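Long-range contacts in esterase (Xanthomonas oryzae pv. oryzae, PDB 3H2G), which acts as a cell-wall-degrading esterase that helps its bacterium infect rice, hydrolysing ester bonds: residues G77-L82 against K163-G168; G207-E212 against K342-A347; S333-T338 against S370-F375. One frame throughout, in Å; residues are numbered along the deposited sequence.

Interaction 1: G77-L82 against K163-G168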
loop_
_atom_site.group_PDB
_atom_site.type_symbol
_atom_site.label_atom_id
_atom_site.label_comp_id
_atom_site.label_asym_id
_atom_site.label_seq_id
_atom_site.Cartn_x
_atom_site.Cartn_y
_atom_site.Cartn_z
ATOM N N GLY A 77 -18.681 16.345 -13.150
ATOM C CA GLY A 77 -18.546 16.103 -11.724
ATOM C C GLY A 77 -19.888 16.182 -11.015
ATOM O O GLY A 77 -20.929 16.182 -11.675
ATOM N N PRO A 78 -19.904 16.246 -9.671
ATOM C CA PRO A 78 -18.738 16.248 -8.778
ATOM C C PRO A 78 -18.159 14.840 -8.674
ATOM O O PRO A 78 -18.860 13.862 -8.921
ATOM C CB PRO A 78 -19.316 16.712 -7.438
ATOM C CG PRO A 78 -20.625 17.358 -7.796
ATOM C CD PRO A 78 -21.135 16.498 -8.905
ATOM N N TYR A 79 -16.891 14.745 -8.284
ATOM C CA TYR A 79 -16.226 13.449 -8.172
ATOM C C TYR A 79 -15.795 13.126 -6.753
ATOM O O TYR A 79 -15.437 14.014 -5.984
ATOM C CB TYR A 79 -14.960 13.417 -9.031
ATOM C CG TYR A 79 -15.122 13.950 -10.429
ATOM C CD1 TYR A 79 -15.897 13.275 -11.368
ATOM C CD2 TYR A 79 -14.490 15.130 -10.816
ATOM C CE1 TYR A 79 -16.040 13.765 -12.667
ATOM C CE2 TYR A 79 -14.624 15.628 -12.108
ATOM C CZ TYR A 79 -15.400 14.941 -13.028
ATOM O OH TYR A 79 -15.540 15.439 -14.302
ATOM N N PRO A 80 -15.819 11.837 -6.389
ATOM C CA PRO A 80 -15.396 11.448 -5.043
ATOM C C PRO A 80 -13.862 11.465 -5.068
ATOM O O PRO A 80 -13.260 11.359 -6.139
ATOM C CB PRO A 80 -15.954 10.035 -4.904
ATOM C CG PRO A 80 -15.856 9.507 -6.309
ATOM C CD PRO A 80 -16.359 10.681 -7.129
ATOM N N LEU A 81 -13.239 11.616 -3.905
ATOM C CA LEU A 81 -11.782 11.637 -3.814
ATOM C C LEU A 81 -11.309 10.332 -3.188
ATOM O O LEU A 81 -11.618 10.047 -2.033
ATOM C CB LEU A 81 -11.316 12.816 -2.953
ATOM C CG LEU A 81 -9.803 12.933 -2.735
ATOM C CD1 LEU A 81 -9.111 13.161 -4.064
ATOM C CD2 LEU A 81 -9.502 14.084 -1.779
ATOM N N LEU A 82 -10.559 9.544 -3.954
ATOM C CA LEU A 82 -10.055 8.261 -3.476
ATOM C C LEU A 82 -8.556 8.293 -3.188
ATOM O O LEU A 82 -7.750 8.518 -4.089
ATOM C CB LEU A 82 -10.344 7.168 -4.513
ATOM C CG LEU A 82 -9.799 5.766 -4.213
ATOM C CD1 LEU A 82 -10.477 5.207 -2.977
ATOM C CD2 LEU A 82 -10.046 4.856 -5.412
ATOM N N LYS A 163 -10.207 24.038 -10.169
ATOM C CA LYS A 163 -11.650 24.145 -9.997
ATOM C C LYS A 163 -12.351 22.828 -10.324
ATOM O O LYS A 163 -13.499 22.811 -10.761
ATOM C CB LYS A 163 -12.213 25.288 -10.849
ATOM C CG LYS A 163 -11.781 26.663 -10.357
ATOM C CD LYS A 163 -12.417 27.786 -11.160
ATOM C CE LYS A 163 -11.995 29.145 -10.616
ATOM N NZ LYS A 163 -12.564 30.272 -11.407
ATOM N N THR A 164 -11.648 21.721 -10.105
ATOM C CA THR A 164 -12.219 20.401 -10.343
ATOM C C THR A 164 -13.341 20.221 -9.320
ATOM O O THR A 164 -13.130 20.403 -8.124
ATOM C CB THR A 164 -11.172 19.288 -10.127
ATOM O OG1 THR A 164 -10.041 19.524 -10.975
ATOM C CG2 THR A 164 -11.771 17.922 -10.451
ATOM N N PRO A 165 -14.548 19.865 -9.777
ATOM C CA PRO A 165 -15.679 19.676 -8.861
ATOM C C PRO A 165 -15.619 18.395 -8.023
ATOM O O PRO A 165 -15.716 17.290 -8.552
ATOM C CB PRO A 165 -16.880 19.707 -9.801
ATOM C CG PRO A 165 -16.342 19.052 -11.031
ATOM C CD PRO A 165 -14.971 19.695 -11.178
ATOM N N LEU A 166 -15.456 18.564 -6.713
ATOM C CA LEU A 166 -15.394 17.443 -5.777
ATOM C C LEU A 166 -16.709 17.360 -5.010
ATOM O O LEU A 166 -17.273 18.384 -4.626
ATOM C CB LEU A 166 -14.232 17.635 -4.798
ATOM C CG LEU A 166 -12.840 17.768 -5.428
ATOM C CD1 LEU A 166 -11.801 18.015 -4.341
ATOM C CD2 LEU A 166 -12.506 16.505 -6.207
ATOM N N SER A 167 -17.191 16.142 -4.779
ATOM C CA SER A 167 -18.454 15.948 -4.072
ATOM C C SER A 167 -18.313 16.156 -2.571
ATOM O O SER A 167 -19.288 16.466 -1.884
ATOM C CB SER A 167 -18.993 14.540 -4.330
ATOM O OG SER A 167 -18.153 13.563 -3.736
ATOM N N GLY A 168 -17.094 15.989 -2.068
ATOM C CA GLY A 168 -16.853 16.137 -0.647
ATOM C C GLY A 168 -16.682 14.766 -0.019
ATOM O O GLY A 168 -16.139 14.632 1.079
HETATM O O HOH W 1 -14.687 14.554 -3.063
#
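Thr164, just past Lys163, the C-prime residue of the Schellman motif that ends helix 141-162, meets Tyr79 through one branch: its CG2 methyl lies in the plane of the ring, at its edge, 3.9 Å from Tyr79 CD2, the two side chains crossing at about a right angle. Pro165 then runs side by side with Tyr79. Its CG sits 4.0 Å from Tyr79 CE2 and also 3.7 Å from Gly77 CA, and that glycine in turn covers one face of the tyrosine ring, toward the rim. The ring is turned back over Gly77 because Tyr79 CG stands beside its own backbone N (chi1 -46°); the hydroxyl hydrogen-bonds to Cys75 O. From the backbone of Pro165, the carbonyl takes the N-H of Tyr79, O to N 2.8 Å. With Leu166 the chain joins Tyr79 in a parallel bridge, a short strand laid against the beginning of strand 79-85, an inner strand of the central sheet of an alpha/beta-hydrolase-type fold. Leu166 CD2 comes within 3.9 Å of Tyr79 O, and its side chain leans on Leu159 of the helix and Val119 of the next strand. Ser167 returns the second backbone bond, its N 3.0 Å from Tyr79 O. Its CB rests 3.8 Å from the CB of Pro78, a residue entered through a cis peptide, while OG hydrogen-bonds with the N of Lys169. At Gly168, where the chain turns a corner, a water accepts from the backbone N and donates to Tyr79 O, 3.1 Å from that oxygen.

Interaction 2: G207-E212 against K342-A347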
loop_
_atom_site.group_PDB
_atom_site.type_symbol
_atom_site.label_atom_id
_atom_site.label_comp_id
_atom_site.label_asym_id
_atom_site.label_seq_id
_atom_site.Cartn_x
_atom_site.Cartn_y
_atom_site.Cartn_z
ATOM N N GLY A 207 -3.925 -6.697 2.313
ATOM C CA GLY A 207 -2.989 -6.107 3.254
ATOM C C GLY A 207 -2.719 -6.968 4.479
ATOM O O GLY A 207 -3.589 -7.722 4.916
ATOM N N PRO A 208 -1.511 -6.881 5.056
ATOM C CA PRO A 208 -1.145 -7.663 6.241
ATOM C C PRO A 208 -1.574 -6.951 7.527
ATOM O O PRO A 208 -0.733 -6.509 8.302
ATOM C CB PRO A 208 0.369 -7.770 6.113
ATOM C CG PRO A 208 0.726 -6.431 5.550
ATOM C CD PRO A 208 -0.325 -6.219 4.479
ATOM N N TYR A 209 -2.887 -6.845 7.742
ATOM C CA TYR A 209 -3.436 -6.165 8.918
ATOM C C TYR A 209 -2.944 -6.790 10.221
ATOM O O TYR A 209 -2.688 -6.085 11.201
ATOM C CB TYR A 209 -4.968 -6.185 8.859
ATOM C CG TYR A 209 -5.496 -5.986 7.453
ATOM C CD1 TYR A 209 -5.150 -4.857 6.711
ATOM C CD2 TYR A 209 -6.269 -6.968 6.835
ATOM C CE1 TYR A 209 -5.548 -4.716 5.384
ATOM C CE2 TYR A 209 -6.673 -6.840 5.507
ATOM C CZ TYR A 209 -6.304 -5.715 4.787
ATOM O OH TYR A 209 -6.645 -5.614 3.459
ATOM N N ALA A 210 -2.838 -8.115 10.236
ATOM C CA ALA A 210 -2.323 -8.827 11.402
ATOM C C ALA A 210 -0.854 -9.008 11.031
ATOM O O ALA A 210 -0.390 -10.116 10.751
ATOM C CB ALA A 210 -3.020 -10.177 11.556
ATOM N N LEU A 211 -0.142 -7.884 11.012
ATOM C CA LEU A 211 1.261 -7.830 10.618
ATOM C C LEU A 211 2.188 -8.796 11.334
ATOM O O LEU A 211 2.866 -9.599 10.693
ATOM C CB LEU A 211 1.784 -6.396 10.767
ATOM C CG LEU A 211 3.184 -6.133 10.205
ATOM C CD1 LEU A 211 3.213 -6.492 8.725
ATOM C CD2 LEU A 211 3.558 -4.673 10.402
ATOM N N GLU A 212 2.230 -8.718 12.660
ATOM C CA GLU A 212 3.096 -9.603 13.433
ATOM C C GLU A 212 2.783 -11.080 13.188
ATOM O O GLU A 212 3.686 -11.880 12.931
ATOM C CB GLU A 212 2.971 -9.291 14.928
ATOM C CG GLU A 212 3.683 -10.296 15.825
ATOM C CD GLU A 212 3.354 -10.103 17.293
ATOM O OE1 GLU A 212 2.274 -9.551 17.590
ATOM O OE2 GLU A 212 4.163 -10.516 18.149
ATOM N N LYS A 342 -6.074 -14.843 5.861
ATOM C CA LYS A 342 -6.272 -14.966 7.301
ATOM C C LYS A 342 -6.205 -13.570 7.921
ATOM O O LYS A 342 -6.818 -13.303 8.950
ATOM C CB LYS A 342 -5.180 -15.848 7.915
ATOM C CG LYS A 342 -5.211 -15.912 9.439
ATOM C CD LYS A 342 -3.987 -16.625 10.009
ATOM C CE LYS A 342 -4.003 -16.588 11.540
ATOM N NZ LYS A 342 -2.778 -17.164 12.155
ATOM N N ASN A 343 -5.449 -12.682 7.281
ATOM C CA ASN A 343 -5.302 -11.310 7.759
ATOM C C ASN A 343 -6.645 -10.596 7.842
ATOM O O ASN A 343 -6.947 -9.938 8.842
ATOM C CB ASN A 343 -4.362 -10.533 6.834
ATOM C CG ASN A 343 -2.905 -10.778 7.153
ATOM O OD1 ASN A 343 -2.379 -10.249 8.133
ATOM N ND2 ASN A 343 -2.246 -11.592 6.337
ATOM N N ALA A 344 -7.446 -10.721 6.789
ATOM C CA ALA A 344 -8.759 -10.081 6.746
ATOM C C ALA A 344 -9.714 -10.739 7.740
ATOM O O ALA A 344 -10.489 -10.060 8.415
ATOM C CB ALA A 344 -9.331 -10.163 5.336
ATOM N N GLN A 345 -9.654 -12.065 7.822
ATOM C CA GLN A 345 -10.508 -12.817 8.735
ATOM C C GLN A 345 -10.199 -12.448 10.180
ATOM O O GLN A 345 -11.108 -12.246 10.989
ATOM C CB GLN A 345 -10.308 -14.321 8.513
ATOM C CG GLN A 345 -10.869 -14.811 7.181
ATOM C CD GLN A 345 -10.305 -16.151 6.745
ATOM O OE1 GLN A 345 -10.842 -16.796 5.841
ATOM N NE2 GLN A 345 -9.212 -16.571 7.368
ATOM N N THR A 346 -8.911 -12.357 10.495
ATOM C CA THR A 346 -8.467 -11.996 11.835
ATOM C C THR A 346 -8.911 -10.568 12.154
ATOM O O THR A 346 -9.409 -10.286 13.242
ATOM C CB THR A 346 -6.925 -12.070 11.951
ATOM O OG1 THR A 346 -6.496 -13.425 11.764
ATOM C CG2 THR A 346 -6.462 -11.578 13.319
ATOM N N ALA A 347 -8.727 -9.667 11.197
ATOM C CA ALA A 347 -9.111 -8.274 11.391
ATOM C C ALA A 347 -10.600 -8.147 11.708
ATOM O O ALA A 347 -10.983 -7.515 12.692
ATOM C CB ALA A 347 -8.769 -7.461 10.149
#
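Asn343 OD1 receives the backbone N-H of Ala210 at an N to O distance of 3.0 Å, in the carbonyl plane and on a lone pair, though the N-H itself points somewhat askew (140°). CG beside the Asn343 backbone N (chi1 -82°) carries the amide to Pro208, whose CA is 3.7 Å from Asn343 CG; Asn343 CB rests 3.5 Å from Gly207 O. That same carbonyl oxygen sits over the centre of the Tyr209 ring, whose hydroxyl accepts from the N of Gly207, so the tyrosine is folded back on its own turn. Pro208 and Ala210 each centre an inverse gamma turn in the link from strand 198-205 to helix 211-218. The ring meets helix 342-353 edge-on: Asn343 O lies in its plane, 3.6 Å from Tyr209 CD2. Tyr209 CE2 comes 4.3 Å from Ala344 CB, and CD2 also meets the methyl of Ala347. Farther along, Ala210 CB touches Thr346 CG2 at 4.1 Å; the threonine's hydroxyl is spent on Lys342 O. Asn343 ND2 bonds to Pro340 O and, weakly, to Thr214 OG1. OD1 thus ties the start of helix 342-353 to the N-cap of helix 211-218, and Pro340 O probably fixes the rotation of this buried amide.

Interaction 3: S333-T338 against S370-F375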
loop_
_atom_site.group_PDB
_atom_site.type_symbol
_atom_site.label_atom_id
_atom_site.label_comp_id
_atom_site.label_asym_id
_atom_site.label_seq_id
_atom_site.Cartn_x
_atom_site.Cartn_y
_atom_site.Cartn_z
ATOM N N SER A 333 -7.488 -12.901 -1.785
ATOM C CA SER A 333 -7.693 -14.200 -2.407
ATOM C C SER A 333 -7.178 -15.316 -1.510
ATOM O O SER A 333 -6.097 -15.206 -0.928
ATOM C CB SER A 333 -6.969 -14.258 -3.755
ATOM O OG SER A 333 -6.916 -15.589 -4.246
ATOM N N SER A 334 -7.954 -16.390 -1.396
ATOM C CA SER A 334 -7.537 -17.523 -0.581
ATOM C C SER A 334 -6.424 -18.320 -1.274
ATOM O O SER A 334 -5.951 -19.328 -0.747
ATOM C CB SER A 334 -8.737 -18.423 -0.259
ATOM O OG SER A 334 -9.506 -18.696 -1.415
ATOM N N ASN A 335 -6.006 -17.865 -2.454
ATOM C CA ASN A 335 -4.915 -18.517 -3.190
ATOM C C ASN A 335 -3.609 -17.801 -2.827
ATOM O O ASN A 335 -2.518 -18.309 -3.087
ATOM C CB ASN A 335 -5.099 -18.383 -4.710
ATOM C CG ASN A 335 -6.294 -19.152 -5.243
ATOM O OD1 ASN A 335 -7.108 -18.601 -5.984
ATOM N ND2 ASN A 335 -6.393 -20.429 -4.895
ATOM N N ASP A 336 -3.743 -16.617 -2.233
ATOM C CA ASP A 336 -2.614 -15.759 -1.853
ATOM C C ASP A 336 -1.709 -16.303 -0.744
ATOM O O ASP A 336 -2.105 -16.359 0.419
ATOM C CB ASP A 336 -3.152 -14.388 -1.431
ATOM C CG ASP A 336 -2.082 -13.309 -1.412
ATOM O OD1 ASP A 336 -0.881 -13.634 -1.294
ATOM O OD2 ASP A 336 -2.455 -12.121 -1.499
ATOM N N ALA A 337 -0.485 -16.683 -1.107
ATOM C CA ALA A 337 0.472 -17.214 -0.141
ATOM C C ALA A 337 1.443 -16.145 0.369
ATOM O O ALA A 337 2.196 -16.387 1.313
ATOM C CB ALA A 337 1.254 -18.377 -0.762
ATOM N N THR A 338 1.434 -14.968 -0.253
ATOM C CA THR A 338 2.320 -13.890 0.185
ATOM C C THR A 338 1.679 -13.171 1.372
ATOM O O THR A 338 2.337 -12.889 2.376
ATOM C CB THR A 338 2.597 -12.892 -0.962
ATOM O OG1 THR A 338 3.299 -13.564 -2.019
ATOM C CG2 THR A 338 3.449 -11.730 -0.464
ATOM N N SER A 370 -4.839 -25.870 -6.061
ATOM C CA SER A 370 -3.853 -26.003 -7.129
ATOM C C SER A 370 -3.373 -24.634 -7.599
ATOM O O SER A 370 -2.314 -24.513 -8.217
ATOM C CB SER A 370 -4.457 -26.767 -8.312
ATOM O OG SER A 370 -3.578 -26.773 -9.423
ATOM N N ASP A 371 -4.158 -23.601 -7.303
ATOM C CA ASP A 371 -3.805 -22.245 -7.702
ATOM C C ASP A 371 -3.142 -21.456 -6.573
ATOM O O ASP A 371 -2.763 -20.297 -6.762
ATOM C CB ASP A 371 -5.044 -21.490 -8.191
ATOM C CG ASP A 371 -5.694 -22.149 -9.394
ATOM O OD1 ASP A 371 -5.003 -22.344 -10.419
ATOM O OD2 ASP A 371 -6.899 -22.465 -9.311
ATOM N N ASN A 372 -3.012 -22.069 -5.399
ATOM C CA ASN A 372 -2.371 -21.393 -4.274
ATOM C C ASN A 372 -0.934 -21.107 -4.675
ATOM O O ASN A 372 -0.226 -21.996 -5.147
ATOM C CB ASN A 372 -2.401 -22.269 -3.018
ATOM C CG ASN A 372 -3.785 -22.363 -2.409
ATOM O OD1 ASN A 372 -4.750 -21.825 -2.948
ATOM N ND2 ASN A 372 -3.889 -23.048 -1.277
ATOM N N SER A 373 -0.503 -19.865 -4.485
ATOM C CA SER A 373 0.843 -19.476 -4.870
ATOM C C SER A 373 1.177 -18.079 -4.378
ATOM O O SER A 373 0.286 -17.270 -4.120
ATOM C CB SER A 373 0.964 -19.522 -6.400
ATOM O OG SER A 373 2.129 -18.861 -6.859
ATOM N N ALA A 374 2.470 -17.801 -4.250
ATOM C CA ALA A 374 2.923 -16.487 -3.816
ATOM C C ALA A 374 2.554 -15.487 -4.908
ATOM O O ALA A 374 2.281 -14.321 -4.632
ATOM C CB ALA A 374 4.431 -16.500 -3.608
ATOM N N PHE A 375 2.537 -15.962 -6.150
ATOM C CA PHE A 375 2.214 -15.122 -7.300
ATOM C C PHE A 375 0.734 -14.788 -7.430
ATOM O O PHE A 375 0.357 -13.918 -8.220
ATOM C CB PHE A 375 2.700 -15.783 -8.593
ATOM C CG PHE A 375 4.190 -15.947 -8.664
ATOM C CD1 PHE A 375 4.806 -17.080 -8.140
ATOM C CD2 PHE A 375 4.983 -14.952 -9.226
ATOM C CE1 PHE A 375 6.193 -17.218 -8.176
ATOM C CE2 PHE A 375 6.371 -15.080 -9.265
ATOM C CZ PHE A 375 6.974 -16.217 -8.738
#
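Asn335 and Asn372 bring their amides together crosswise, the planes 57° apart. Asn335 ND2 donates a hydrogen bond to Asn372 OD1 at 2.9 Å; the acceptor lies in the Asn335 amide plane and is met nearly along its own C=O axis. Alongside Asn335, pointing the same way, runs Asp371, its CB 3.7 Å from Asn335 ND2 and its carboxylate turned almost perpendicular to the amide. The other ends of these groups are taken up: Asn335 OD1 by the N of Thr366, Asp371 OD2 by Thr366 OG1, and Asn372 ND2 by Val225 O. Ser373 OG lies at the edge of the Phe375 ring, in its plane, and accepts from Phe375 N, a capping bond at the entry to helix 376-396.

Between the two loops the backbones then form a single bridge around Asp336 and Ser373. Ser373 N donates to Asn335 O at 2.9 Å, and Ala337 N donates back to Ser373 O at 3.2 Å. The Ala337 methyl packs against the same peptide, its CB 3.6 Å from Ser373 C. Thr338 closes the row, its hydroxyl placed beside its backbone N (chi1 -64°) and donating a hydrogen bond to Ala374 O, 2.9 Å from OG1.

Asp336 OD1 accepts from Thr338 N in an Asx turn and from Val339 N, while OD2 bonds to His377 ND1. Two loops after neighbouring strands, one bearing an acid and the other leading to a histidine, are what alpha/beta hydrolases use for a catalytic triad, and the geometry suggests Asp336, His377 and Ser176 here.

Along the chain interaction 1 closes before the others open, whereas interactions 2 and 3 interleave, residues 333-338 and 342-347 following each other closely. Interaction 1 lies far off, its centre about 32 Å from that of interaction 2 and about 37 Å from that of interaction 3; the centres of the latter two are about 15 Å apart. All three are arranged around one central sheet: interaction 1 sits at the N-terminal end of strand 79-85, while residues 207-212 follow strand 198-205 and residues 333-338 follow strand 328-332. Interactions 2 and 3 therefore gather past the C-terminal ends of these parallel strands, where the probable triad lies, and interaction 1 lies toward the opposite ends.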